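PDB 5I2H: O-methyltransferase family 2 from Planctopirus limnophila, which probably transfers a methyl group from S-adenosyl-L-methionine to a hydroxyl of a small molecule, and binds the flavone apigenin. Local coordinates for residues A263-L268 with G294-I299; S196-L201 with P219-I224; L10-T15 with A173-D178; A213-Y218 with D246-H251. One frame throughout, in Å; residues are numbered along the deposited sequence. Where two conformers were deposited one is given.

Overall arrangement
Contacts 1, 2 and 4 belong to the Rossmann-like methyltransferase domain. Contact 3 lays the N-terminal arm on helix 154-179, which packs against that domain through Phe-176, on Leu-267 of contact 1 and Val-214 of contact 4. Contacts 1 and 2 pair strands of one seven-stranded mixed sheet. Their centres are about 11 Å apart, and strands 199-203 and 265-269 are neighbours. Contact 4 joins helix 209-217 to edge strand 248-252, its centre about 7 Å from that of contact 2. Along the chain contact 3 closes first, the segments of contacts 2 and 4 alternate, and contact 1 follows. Contacts 1, 2 and 4 thus build the parallel part of the sheet, while contact 3 leads toward the second subunit.

Contact 1. Residues A263-L268 with G294-I299; sequences ADDILL and GGRLLI
Arg-296 and Asp-265 sit opposite each other on neighbouring parallel strands, and their side chains run side by side in the same direction. The guanidinium grips the carboxylate side-on. Arg-296 NE bonds to Asp-265 OD1 and Arg-296 NH2 to Asp-265 OD2, each at 2.8 Å and nearly straight. The oxygens lie in the guanidinium plane but are met from above the carboxylate plane, and the two planes are 43° apart. A bend at chi3 (-62°) folds the arginine chain back toward the aspartate. Arg-198 makes a second salt bridge to OD1, so the charge of this buried carboxylate is probably balanced by two arginines.

Four backbone bonds join the strands. Arg-296 N donates to Asp-264 O, and Ile-266 N to Arg-296 O. Leu-298 N then donates to Ile-266 O at 2.8 Å, and Leu-268 N to Leu-298 O.

The apolar contacts fall on both faces. Leu-267 CD1 meets Leu-298 CB at 3.8 Å, the chains crossing at about a right angle. On the face of Ile-266, Leu-297 CD1 touches Leu-268 CD1 at 4.0 Å, and helix 277-289 covers Leu-297. Strand 265-269, this helix and strand 296-301 form a beta-alpha-beta unit of the Rossmann-like methyltransferase fold.

Contact 2. Residues S196-L201 with P219-I224; sequences SGRVLL and PTWRGI
Arg-198 and Trp-221 both place CG beside the backbone N (chi1 -60° and -70°), and this brings the two side chains alongside each other, pointing the same way. The arginine chain stays extended at chi2 and bends at chi3. Its aliphatic part therefore lies over the indole before the head turns off.

Arg-198 CB stands over the six-membered ring of Trp-221, 3.8 Å from its centroid and close to the ring normal, a CH-pi contact. Further out, Arg-198 CD meets Trp-221 CZ2 at 3.6 Å. The guanidinium does not stack, since its plane is 63° from that of the indole. Gly-197 CA comes to 3.6 Å from Trp-221 CD1, and its CA-H also points at Thr-220 O.

Beyond this pair the chains run as parallel strands. Arg-222 N donates to Arg-198 O, Leu-200 N to Arg-222 O, and Ile-224 N to Leu-200 O, at 2.8 to 3.1 Å. On the face shared by Val-199 and Leu-201, Ile-224 touches both. Its CD1 meets Val-199 CG1. Ile-224 CG2 lies 3.6 Å from Leu-201 CD1.

Besides Asp-265, the head of Arg-198 bonds to the carbonyls of Gln-184 and Gly-294. Its charge is thus met by oxygens outside the two segments, while the methylene chain packs on the indole. One residue serves both an ionic and an apolar neighbourhood.

Contact 3. Residues L10-T15 with A173-D178; sequences LRFPPT and APRFAD
The N-terminal arm that leads into helix 18-24 lies here against the C-terminal part of helix 154-179, with the side chain of Phe-12 on that of Arg-175. In the conformer described, the guanidinium is flat on the ring, its plane only 1° from the ring plane. Arg-175 CZ is 3.8 Å from the ring centroid of Phe-12, and NH1 sits over the middle of the ring. This is a stacked cation-pi pair. Arg-175 has a second conformer, so the stack may not be permanent. A bend at chi2 (-65°) carries the head outward from the helix and across the face of the phenylalanine.

The rim of the same ring faces the helix. Phe-12 CZ approaches Asp-178 CG at 3.7 Å, with the carboxylate almost perpendicular to the ring. Phe-12 CE1 comes near Pro-174 O.

Pro-174 packs under the arm backbone, its CG 3.3 Å from Arg-11 O and its CB near Leu-10 O. Leu-10 CD2 touches Ala-177 CB at 3.9 Å.

No direct hydrogen bond joins the segments, and water does this work twice. One water donates to Leu-10 O and to Pro-174 O, each at 2.8 Å. A second donates to Pro-13 O and, in this conformer, accepts from Arg-175 NH2, lying in the guanidinium plane.

Just beyond, Thr-15 bonds to His-97 and Asn-96 of the second subunit, and Pro-13 packs on Phe-104 of that subunit. The arrangement is that of an extended arm laid over a helix, continuing into the dimer interface of this O-methyltransferase.

Contact 4. Residues A213-Y218 with D246-H251; sequences AVLQKY and DRLELH
The side chains of Leu-215 and Arg-247 run antiparallel past one another. The arginine reaches from the position preceding Leu-248 toward the C-terminal end of helix 209-217, while the leucine points back toward the strand. The guanidinium ends with its plane passing through Leu-215 O and holds that oxygen end-on with two nitrogens. Arg-247 NH2 donates to Leu-215 O at 2.7 Å, and NH1 donates to the same oxygen at 3.1 Å with a more bent geometry. Both nitrogens approach from one face of the carbonyl plane, NH2 well above it. A bend at chi3 (-74°) turns the head onto the helix end. Arg-247 NH1 also makes a weak bond to Tyr-218 O at 3.1 Å.

Leu-215 CB lies 3.7 Å from Arg-247 NH1. The leucine runs on to the strand, where its CD1 meets Leu-248 CD1 at 3.8 Å. These two leucines cross at about a right angle. Leu-248 has CG anti to its N (chi1 -167°), which turns CD1 toward Leu-215. Trp-221 packs on Leu-215 as well.

Outside the segments, Arg-247 NH1 also bonds to Trp-221 O. The guanidinium thus gathers carbonyl oxygens at the end of the helix and just after it. A positive charge placed there would probably suit the negative end of the helix dipole, and it ties the turn to the edge strand.

Contact 1. Residues A263-L268 with G294-I299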
loop_
_atom_site.group_PDB
_atom_site.type_symbol
_atom_site.label_atom_id
_atom_site.label_comp_id
_atom_site.label_asym_id
_atom_site.label_seq_id
_atom_site.Cartn_x
_atom_site.Cartn_y
_atom_site.Cartn_z
ATOM N N ALA A 263 -10.354 -18.810 36.392
ATOM C CA ALA A 263 -9.033 -18.502 35.865
ATOM C C ALA A 263 -8.406 -17.386 36.674
ATOM O O ALA A 263 -9.110 -16.549 37.245
ATOM C CB ALA A 263 -9.119 -18.085 34.395
ATOM N N ASP A 264 -7.073 -17.370 36.695
ATOM C CA ASP A 264 -6.344 -16.253 37.288
ATOM C C ASP A 264 -6.164 -15.112 36.288
ATOM O O ASP A 264 -6.325 -13.943 36.636
ATOM C CB ASP A 264 -4.972 -16.722 37.768
ATOM C CG ASP A 264 -5.065 -17.729 38.913
ATOM O OD1 ASP A 264 -5.458 -17.330 40.039
ATOM O OD2 ASP A 264 -4.753 -18.909 38.701
ATOM N N ASP A 265 -5.783 -15.440 35.059
ATOM C CA ASP A 265 -5.547 -14.473 33.986
ATOM C C ASP A 265 -6.495 -14.783 32.847
ATOM O O ASP A 265 -6.681 -15.961 32.508
ATOM C CB ASP A 265 -4.123 -14.565 33.441
ATOM C CG ASP A 265 -3.075 -14.135 34.470
ATOM O OD1 ASP A 265 -3.372 -13.227 35.263
ATOM O OD2 ASP A 265 -1.977 -14.707 34.481
ATOM N N ILE A 266 -7.050 -13.741 32.224
ATOM C CA ILE A 266 -7.884 -13.904 31.038
ATOM C C ILE A 266 -7.261 -13.097 29.907
ATOM O O ILE A 266 -7.010 -11.895 30.064
ATOM C CB ILE A 266 -9.335 -13.478 31.298
ATOM C CG1 ILE A 266 -9.928 -14.424 32.342
ATOM C CG2 ILE A 266 -10.124 -13.514 29.995
ATOM C CD1 ILE A 266 -11.314 -14.024 32.795
ATOM N N LEU A 267 -6.993 -13.761 28.782
ATOM C CA LEU A 267 -6.366 -13.153 27.609
ATOM C C LEU A 267 -7.419 -12.899 26.524
ATOM O O LEU A 267 -8.189 -13.807 26.144
ATOM C CB LEU A 267 -5.258 -14.074 27.081
ATOM C CG LEU A 267 -4.582 -13.636 25.771
ATOM C CD1 LEU A 267 -3.904 -12.254 25.959
ATOM C CD2 LEU A 267 -3.570 -14.681 25.281
ATOM N N LEU A 268 -7.442 -11.676 26.025
ATOM C CA LEU A 268 -8.224 -11.266 24.854
ATOM C C LEU A 268 -7.193 -10.790 23.839
ATOM O O LEU A 268 -6.765 -9.628 23.885
ATOM C CB LEU A 268 -9.198 -10.130 25.180
ATOM C CG LEU A 268 -10.252 -10.486 26.246
ATOM C CD1 LEU A 268 -11.100 -9.291 26.678
ATOM C CD2 LEU A 268 -11.104 -11.683 25.781
ATOM N N GLY A 294 -6.559 -9.967 42.413
ATOM C CA GLY A 294 -5.243 -10.232 41.882
ATOM C C GLY A 294 -5.252 -10.958 40.556
ATOM O O GLY A 294 -4.177 -11.153 39.954
ATOM N N GLY A 295 -6.423 -11.369 40.077
ATOM C CA GLY A 295 -6.526 -11.801 38.699
ATOM C C GLY A 295 -6.177 -10.675 37.738
ATOM O O GLY A 295 -6.211 -9.492 38.077
ATOM N N ARG A 296 -5.821 -11.045 36.518
ATOM C CA ARG A 296 -5.455 -10.075 35.491
ATOM C C ARG A 296 -6.305 -10.231 34.248
ATOM O O ARG A 296 -6.608 -11.348 33.824
ATOM C CB ARG A 296 -3.972 -10.198 35.106
ATOM C CG ARG A 296 -3.072 -9.970 36.340
ATOM C CD ARG A 296 -1.593 -10.101 35.989
ATOM N NE ARG A 296 -1.224 -11.446 35.501
ATOM C CZ ARG A 296 0.011 -11.792 35.154
ATOM N NH1 ARG A 296 0.985 -10.888 35.229
ATOM N NH2 ARG A 296 0.273 -13.031 34.737
ATOM N N LEU A 297 -6.647 -9.098 33.646
ATOM C CA LEU A 297 -7.147 -9.071 32.291
ATOM C C LEU A 297 -5.985 -8.665 31.394
ATOM O O LEU A 297 -5.383 -7.593 31.579
ATOM C CB LEU A 297 -8.340 -8.119 32.152
ATOM C CG LEU A 297 -8.915 -8.022 30.743
ATOM C CD1 LEU A 297 -9.581 -9.349 30.385
ATOM C CD2 LEU A 297 -9.895 -6.850 30.678
ATOM N N LEU A 298 -5.659 -9.528 30.453
ATOM C CA LEU A 298 -4.585 -9.315 29.479
ATOM C C LEU A 298 -5.232 -8.989 28.146
ATOM O O LEU A 298 -5.855 -9.860 27.520
ATOM C CB LEU A 298 -3.708 -10.558 29.355
ATOM C CG LEU A 298 -3.174 -11.116 30.685
ATOM C CD1 LEU A 298 -2.495 -12.482 30.433
ATOM C CD2 LEU A 298 -2.306 -10.165 31.503
ATOM N N ILE A 299 -5.092 -7.745 27.698
ATOM C CA ILE A 299 -5.584 -7.360 26.374
ATOM C C ILE A 299 -4.368 -7.278 25.469
ATOM O O ILE A 299 -3.417 -6.546 25.774
ATOM C CB ILE A 299 -6.344 -6.018 26.418
ATOM C CG1 ILE A 299 -7.653 -6.183 27.203
ATOM C CG2 ILE A 299 -6.623 -5.510 25.013
ATOM C CD1 ILE A 299 -8.311 -4.840 27.538
#

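Contact 2. Residues S196-L201 with P219-I224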
loop_
_atom_site.group_PDB
_atom_site.type_symbol
_atom_site.label_atom_id
_atom_site.label_comp_id
_atom_site.label_asym_id
_atom_site.label_seq_id
_atom_site.Cartn_x
_atom_site.Cartn_y
_atom_site.Cartn_z
ATOM N N SER A 196 1.427 -21.692 43.983
ATOM C CA SER A 196 0.661 -22.203 42.857
ATOM C C SER A 196 1.001 -21.458 41.578
ATOM O O SER A 196 1.217 -20.236 41.584
ATOM C CB SER A 196 -0.835 -22.077 43.113
ATOM O OG SER A 196 -1.169 -22.742 44.309
ATOM N N GLY A 197 1.016 -22.201 40.477
ATOM C CA GLY A 197 0.951 -21.592 39.168
ATOM C C GLY A 197 -0.392 -20.904 38.961
ATOM O O GLY A 197 -1.300 -20.954 39.796
ATOM N N ARG A 198 -0.506 -20.246 37.810
ATOM C CA ARG A 198 -1.718 -19.542 37.422
ATOM C C ARG A 198 -2.453 -20.322 36.349
ATOM O O ARG A 198 -1.852 -21.107 35.616
ATOM C CB ARG A 198 -1.414 -18.133 36.921
ATOM C CG ARG A 198 -0.702 -17.289 38.033
ATOM C CD ARG A 198 -0.352 -15.869 37.610
ATOM N NE ARG A 198 -1.490 -14.978 37.373
ATOM C CZ ARG A 198 -2.192 -14.390 38.337
ATOM N NH1 ARG A 198 -1.893 -14.625 39.616
ATOM N NH2 ARG A 198 -3.205 -13.589 38.032
ATOM N N VAL A 199 -3.767 -20.119 36.297
ATOM C CA VAL A 199 -4.616 -20.628 35.227
ATOM C C VAL A 199 -4.847 -19.489 34.250
ATOM O O VAL A 199 -5.380 -18.441 34.629
ATOM C CB VAL A 199 -5.936 -21.184 35.774
ATOM C CG1 VAL A 199 -6.868 -21.588 34.631
ATOM C CG2 VAL A 199 -5.649 -22.380 36.715
ATOM N N LEU A 200 -4.418 -19.680 33.002
ATOM C CA LEU A 200 -4.568 -18.691 31.945
ATOM C C LEU A 200 -5.705 -19.145 31.037
ATOM O O LEU A 200 -5.626 -20.226 30.434
ATOM C CB LEU A 200 -3.270 -18.563 31.151
ATOM C CG LEU A 200 -3.331 -17.730 29.859
ATOM C CD1 LEU A 200 -3.792 -16.283 30.159
ATOM C CD2 LEU A 200 -1.978 -17.736 29.120
ATOM N N LEU A 201 -6.765 -18.344 30.975
ATOM C CA LEU A 201 -7.914 -18.568 30.095
ATOM C C LEU A 201 -7.814 -17.671 28.873
ATOM O O LEU A 201 -7.725 -16.444 29.001
ATOM C CB LEU A 201 -9.232 -18.270 30.828
ATOM C CG LEU A 201 -10.528 -18.196 30.005
ATOM C CD1 LEU A 201 -10.875 -19.536 29.346
ATOM C CD2 LEU A 201 -11.707 -17.684 30.877
ATOM N N PRO A 219 6.088 -23.799 33.528
ATOM C CA PRO A 219 5.696 -25.222 33.596
ATOM C C PRO A 219 4.672 -25.555 34.683
ATOM O O PRO A 219 4.062 -26.640 34.630
ATOM C CB PRO A 219 7.028 -25.927 33.867
ATOM C CG PRO A 219 8.073 -24.957 33.429
ATOM C CD PRO A 219 7.535 -23.601 33.698
ATOM N N THR A 220 4.480 -24.690 35.677
ATOM C CA THR A 220 3.493 -24.955 36.721
ATOM C C THR A 220 2.121 -24.399 36.396
ATOM O O THR A 220 1.194 -24.587 37.190
ATOM C CB THR A 220 3.925 -24.368 38.064
ATOM O OG1 THR A 220 3.989 -22.941 37.962
ATOM C CG2 THR A 220 5.278 -24.897 38.482
ATOM N N TRP A 221 1.968 -23.703 35.273
ATOM C CA TRP A 221 0.680 -23.107 34.962
ATOM C C TRP A 221 -0.199 -24.086 34.217
ATOM O O TRP A 221 0.260 -25.118 33.724
ATOM C CB TRP A 221 0.834 -21.843 34.113
ATOM C CG TRP A 221 1.435 -20.688 34.831
ATOM C CD1 TRP A 221 2.231 -20.726 35.943
ATOM C CD2 TRP A 221 1.305 -19.313 34.473
ATOM N NE1 TRP A 221 2.626 -19.443 36.290
ATOM C CE2 TRP A 221 2.071 -18.564 35.399
ATOM C CE3 TRP A 221 0.619 -18.637 33.449
ATOM C CZ2 TRP A 221 2.155 -17.174 35.346
ATOM C CZ3 TRP A 221 0.712 -17.262 33.387
ATOM C CH2 TRP A 221 1.475 -16.537 34.338
ATOM N N ARG A 222 -1.488 -23.749 34.130
ATOM C CA ARG A 222 -2.443 -24.483 33.312
ATOM C C ARG A 222 -3.166 -23.496 32.413
ATOM O O ARG A 222 -3.346 -22.330 32.762
ATOM C CB ARG A 222 -3.502 -25.266 34.139
ATOM C CG ARG A 222 -2.945 -26.458 34.891
ATOM C CD ARG A 222 -4.061 -27.326 35.534
ATOM N NE ARG A 222 -5.104 -27.826 34.623
ATOM C CZ ARG A 222 -5.089 -29.031 34.039
ATOM N NH1 ARG A 222 -4.069 -29.860 34.234
ATOM N NH2 ARG A 222 -6.099 -29.412 33.260
ATOM N N GLY A 223 -3.597 -23.972 31.261
ATOM C CA GLY A 223 -4.247 -23.126 30.285
ATOM C C GLY A 223 -5.605 -23.671 29.902
ATOM O O GLY A 223 -5.861 -24.870 29.982
ATOM N N ILE A 224 -6.473 -22.763 29.482
ATOM C CA ILE A 224 -7.803 -23.105 29.006
ATOM C C ILE A 224 -8.042 -22.299 27.736
ATOM O O ILE A 224 -7.932 -21.070 27.749
ATOM C CB ILE A 224 -8.895 -22.797 30.043
ATOM C CG1 ILE A 224 -8.628 -23.543 31.368
ATOM C CG2 ILE A 224 -10.250 -23.126 29.453
ATOM C CD1 ILE A 224 -9.575 -23.130 32.493
#

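Contact 3. Residues L10-T15 with A173-D178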
loop_
_atom_site.group_PDB
_atom_site.type_symbol
_atom_site.label_atom_id
_atom_site.label_comp_id
_atom_site.label_asym_id
_atom_site.label_seq_id
_atom_site.Cartn_x
_atom_site.Cartn_y
_atom_site.Cartn_z
ATOM N N LEU A 10 8.931 -20.798 22.281
ATOM C CA LEU A 10 9.594 -19.698 22.978
ATOM C C LEU A 10 10.725 -19.064 22.192
ATOM O O LEU A 10 11.098 -17.917 22.489
ATOM C CB LEU A 10 10.150 -20.168 24.329
ATOM C CG LEU A 10 9.057 -20.595 25.321
ATOM C CD1 LEU A 10 9.686 -21.151 26.588
ATOM C CD2 LEU A 10 8.084 -19.444 25.655
ATOM N N ARG A 11 11.288 -19.768 21.218
ATOM C CA ARG A 11 12.380 -19.191 20.451
ATOM C C ARG A 11 11.870 -17.991 19.662
ATOM O O ARG A 11 10.831 -18.067 18.994
ATOM C CB ARG A 11 12.969 -20.233 19.510
ATOM C CG ARG A 11 14.123 -19.688 18.677
ATOM C CD ARG A 11 15.443 -20.351 19.027
ATOM N NE ARG A 11 15.595 -21.668 18.412
ATOM C CZ ARG A 11 16.417 -21.941 17.406
ATOM N NH1 ARG A 11 16.490 -23.176 16.926
ATOM N NH2 ARG A 11 17.170 -20.988 16.884
ATOM N N PHE A 12 12.605 -16.882 19.737
ATOM C CA PHE A 12 12.217 -15.688 18.997
ATOM C C PHE A 12 12.403 -15.919 17.495
ATOM O O PHE A 12 13.324 -16.623 17.082
ATOM C CB PHE A 12 13.048 -14.476 19.413
ATOM C CG PHE A 12 12.942 -14.135 20.862
ATOM C CD1 PHE A 12 11.708 -14.064 21.501
ATOM C CD2 PHE A 12 14.089 -13.893 21.597
ATOM C CE1 PHE A 12 11.619 -13.738 22.853
ATOM C CE2 PHE A 12 14.018 -13.573 22.943
ATOM C CZ PHE A 12 12.779 -13.491 23.576
ATOM N N PRO A 13 11.546 -15.360 16.648
ATOM C CA PRO A 13 11.761 -15.522 15.210
ATOM C C PRO A 13 13.055 -14.855 14.793
ATOM O O PRO A 13 13.491 -13.862 15.404
ATOM C CB PRO A 13 10.533 -14.846 14.584
ATOM C CG PRO A 13 9.883 -14.118 15.626
ATOM C CD PRO A 13 10.314 -14.621 16.967
ATOM N N PRO A 14 13.729 -15.395 13.778
ATOM C CA PRO A 14 15.070 -14.891 13.430
ATOM C C PRO A 14 15.049 -13.553 12.711
ATOM O O PRO A 14 16.079 -12.874 12.686
ATOM C CB PRO A 14 15.630 -15.994 12.523
ATOM C CG PRO A 14 14.427 -16.613 11.919
ATOM C CD PRO A 14 13.378 -16.604 13.023
ATOM N N THR A 15 13.918 -13.158 12.130
ATOM C CA THR A 15 13.724 -11.832 11.558
ATOM C C THR A 15 12.359 -11.347 11.999
ATOM O O THR A 15 11.536 -12.128 12.476
ATOM C CB THR A 15 13.788 -11.847 10.020
ATOM O OG1 THR A 15 12.996 -12.943 9.516
ATOM C CG2 THR A 15 15.237 -12.026 9.547
ATOM N N ALA A 173 3.834 -14.818 19.568
ATOM C CA ALA A 173 3.687 -15.471 20.866
ATOM C C ALA A 173 5.016 -15.605 21.625
ATOM O O ALA A 173 4.997 -15.438 22.857
ATOM C CB ALA A 173 3.008 -16.846 20.719
ATOM N N PRO A 174 6.181 -15.837 20.980
ATOM C CA PRO A 174 7.433 -15.876 21.766
ATOM C C PRO A 174 7.718 -14.575 22.509
ATOM O O PRO A 174 8.161 -14.605 23.679
ATOM C CB PRO A 174 8.509 -16.168 20.708
ATOM C CG PRO A 174 7.762 -16.944 19.612
ATOM C CD PRO A 174 6.389 -16.271 19.577
ATOM N N ARG A 175 7.503 -13.429 21.849
ATOM C CA ARG A 175 7.632 -12.143 22.527
ATOM C C ARG A 175 6.620 -12.028 23.655
ATOM O O ARG A 175 6.962 -11.669 24.788
ATOM C CB ARG A 175 7.424 -10.998 21.535
ATOM C CG ARG A 175 8.405 -10.951 20.417
ATOM C CD ARG A 175 9.790 -10.671 20.915
ATOM N NE ARG A 175 10.788 -10.906 19.879
ATOM C CZ ARG A 175 12.086 -10.794 20.115
ATOM N NH1 ARG A 175 12.500 -10.465 21.341
ATOM N NH2 ARG A 175 12.957 -11.007 19.145
ATOM N N PHE A 176 5.358 -12.322 23.348
ATOM C CA PHE A 176 4.300 -12.222 24.334
ATOM C C PHE A 176 4.644 -12.984 25.599
ATOM O O PHE A 176 4.519 -12.450 26.710
ATOM C CB PHE A 176 3.000 -12.765 23.743
ATOM C CG PHE A 176 1.860 -12.760 24.717
ATOM C CD1 PHE A 176 1.061 -11.652 24.842
ATOM C CD2 PHE A 176 1.593 -13.862 25.489
ATOM C CE1 PHE A 176 0.016 -11.641 25.746
ATOM C CE2 PHE A 176 0.557 -13.872 26.407
ATOM C CZ PHE A 176 -0.233 -12.760 26.536
ATOM N N ALA A 177 5.038 -14.255 25.450
ATOM C CA ALA A 177 5.394 -15.040 26.625
ATOM C C ALA A 177 6.602 -14.428 27.338
ATOM O O ALA A 177 6.678 -14.437 28.578
ATOM C CB ALA A 177 5.651 -16.494 26.235
ATOM N N ASP A 178 7.555 -13.889 26.569
ATOM C CA ASP A 178 8.746 -13.326 27.181
ATOM C C ASP A 178 8.417 -12.117 28.051
ATOM O O ASP A 178 9.075 -11.895 29.084
ATOM C CB ASP A 178 9.756 -12.960 26.088
ATOM C CG ASP A 178 11.057 -12.434 26.655
ATOM O OD1 ASP A 178 11.741 -13.183 27.382
ATOM O OD2 ASP A 178 11.383 -11.259 26.376
HETATM O O HOH W 1 9.901 -16.579 24.679
HETATM O O HOH W 2 12.355 -11.684 16.482
#

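Contact 4. Residues A213-Y218 with D246-H251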
loop_
_atom_site.group_PDB
_atom_site.type_symbol
_atom_site.label_atom_id
_atom_site.label_comp_id
_atom_site.label_asym_id
_atom_site.label_seq_id
_atom_site.Cartn_x
_atom_site.Cartn_y
_atom_site.Cartn_z
ATOM N N ALA A 213 2.613 -20.936 24.313
ATOM C CA ALA A 213 3.915 -20.350 24.631
ATOM C C ALA A 213 4.028 -20.037 26.121
ATOM O O ALA A 213 5.049 -20.342 26.757
ATOM C CB ALA A 213 4.158 -19.104 23.782
ATOM N N VAL A 214 2.994 -19.416 26.702
ATOM C CA VAL A 214 3.053 -19.114 28.132
ATOM C C VAL A 214 3.241 -20.396 28.938
ATOM O O VAL A 214 4.039 -20.447 29.890
ATOM C CB VAL A 214 1.782 -18.350 28.553
ATOM C CG1 VAL A 214 1.672 -18.255 30.080
ATOM C CG2 VAL A 214 1.809 -16.956 27.921
ATOM N N LEU A 215 2.544 -21.464 28.555
ATOM C CA LEU A 215 2.676 -22.706 29.319
ATOM C C LEU A 215 4.069 -23.319 29.191
ATOM O O LEU A 215 4.524 -23.983 30.136
ATOM C CB LEU A 215 1.633 -23.739 28.876
ATOM C CG LEU A 215 0.171 -23.390 29.178
ATOM C CD1 LEU A 215 -0.762 -24.549 28.722
ATOM C CD2 LEU A 215 -0.054 -23.026 30.655
ATOM N N GLN A 216 4.746 -23.163 28.038
ATOM C CA GLN A 216 6.143 -23.606 27.972
ATOM C C GLN A 216 7.041 -22.756 28.859
ATOM O O GLN A 216 8.007 -23.268 29.449
ATOM C CB GLN A 216 6.662 -23.588 26.532
ATOM C CG GLN A 216 5.959 -24.556 25.595
ATOM C CD GLN A 216 6.726 -24.688 24.306
ATOM O OE1 GLN A 216 7.566 -23.833 23.997
ATOM N NE2 GLN A 216 6.473 -25.760 23.550
ATOM N N LYS A 217 6.746 -21.471 28.979
ATOM C CA LYS A 217 7.563 -20.617 29.827
ATOM C C LYS A 217 7.340 -20.908 31.306
ATOM O O LYS A 217 8.268 -20.778 32.114
ATOM C CB LYS A 217 7.250 -19.156 29.544
ATOM C CG LYS A 217 8.042 -18.224 30.462
ATOM C CD LYS A 217 8.171 -16.873 29.900
ATOM C CE LYS A 217 9.407 -16.197 30.523
ATOM N NZ LYS A 217 10.708 -16.719 29.965
ATOM N N TYR A 218 6.115 -21.288 31.673
ATOM C CA TYR A 218 5.694 -21.432 33.064
ATOM C C TYR A 218 5.192 -22.859 33.246
ATOM O O TYR A 218 3.984 -23.129 33.141
ATOM C CB TYR A 218 4.615 -20.412 33.414
ATOM C CG TYR A 218 5.087 -18.976 33.464
ATOM C CD1 TYR A 218 5.854 -18.512 34.531
ATOM C CD2 TYR A 218 4.758 -18.082 32.456
ATOM C CE1 TYR A 218 6.273 -17.201 34.596
ATOM C CE2 TYR A 218 5.174 -16.758 32.512
ATOM C CZ TYR A 218 5.933 -16.326 33.575
ATOM O OH TYR A 218 6.337 -15.006 33.630
ATOM N N ASP A 246 -1.223 -31.935 28.244
ATOM C CA ASP A 246 -1.687 -32.391 29.543
ATOM C C ASP A 246 -2.008 -31.232 30.487
ATOM O O ASP A 246 -2.679 -31.451 31.510
ATOM C CB ASP A 246 -0.648 -33.339 30.160
ATOM C CG ASP A 246 -0.549 -34.695 29.426
ATOM O OD1 ASP A 246 -1.544 -35.169 28.842
ATOM O OD2 ASP A 246 0.541 -35.305 29.449
ATOM N N ARG A 247 -1.598 -30.005 30.154
ATOM C CA ARG A 247 -1.850 -28.848 31.004
ATOM C C ARG A 247 -2.789 -27.861 30.323
ATOM O O ARG A 247 -2.910 -26.706 30.761
ATOM C CB ARG A 247 -0.541 -28.158 31.407
ATOM C CG ARG A 247 0.345 -28.984 32.306
ATOM C CD ARG A 247 1.515 -28.149 32.790
ATOM N NE ARG A 247 2.528 -27.902 31.750
ATOM C CZ ARG A 247 2.999 -26.706 31.391
ATOM N NH1 ARG A 247 2.551 -25.570 31.963
ATOM N NH2 ARG A 247 3.952 -26.646 30.461
ATOM N N LEU A 248 -3.458 -28.300 29.269
ATOM C CA LEU A 248 -4.370 -27.471 28.496
ATOM C C LEU A 248 -5.745 -28.141 28.437
ATOM O O LEU A 248 -5.852 -29.353 28.230
ATOM C CB LEU A 248 -3.812 -27.258 27.076
ATOM C CG LEU A 248 -4.455 -26.179 26.238
ATOM C CD1 LEU A 248 -4.042 -24.790 26.763
ATOM C CD2 LEU A 248 -4.025 -26.368 24.804
ATOM N N GLU A 249 -6.795 -27.359 28.633
ATOM C CA GLU A 249 -8.156 -27.815 28.391
ATOM C C GLU A 249 -8.747 -26.979 27.275
ATOM O O GLU A 249 -8.453 -25.784 27.176
ATOM C CB GLU A 249 -9.050 -27.667 29.598
ATOM C CG GLU A 249 -8.598 -28.392 30.811
ATOM C CD GLU A 249 -9.404 -28.012 32.062
ATOM O OE1 GLU A 249 -10.408 -27.241 31.994
ATOM O OE2 GLU A 249 -8.992 -28.478 33.123
ATOM N N LEU A 250 -9.604 -27.608 26.478
ATOM C CA LEU A 250 -10.289 -26.973 25.355
ATOM C C LEU A 250 -11.784 -26.977 25.650
ATOM O O LEU A 250 -12.385 -28.046 25.797
ATOM C CB LEU A 250 -10.000 -27.713 24.045
ATOM C CG LEU A 250 -8.518 -27.993 23.791
ATOM C CD1 LEU A 250 -8.321 -28.888 22.529
ATOM C CD2 LEU A 250 -7.704 -26.697 23.696
ATOM N N HIS A 251 -12.374 -25.790 25.749
ATOM C CA HIS A 251 -13.788 -25.636 26.062
ATOM C C HIS A 251 -14.518 -24.925 24.937
ATOM O O HIS A 251 -14.146 -23.803 24.557
ATOM C CB HIS A 251 -13.984 -24.857 27.354
ATOM C CG HIS A 251 -13.471 -25.566 28.549
ATOM N ND1 HIS A 251 -14.305 -26.054 29.527
ATOM C CD2 HIS A 251 -12.221 -25.920 28.909
ATOM C CE1 HIS A 251 -13.576 -26.634 30.467
ATOM N NE2 HIS A 251 -12.308 -26.564 30.116
#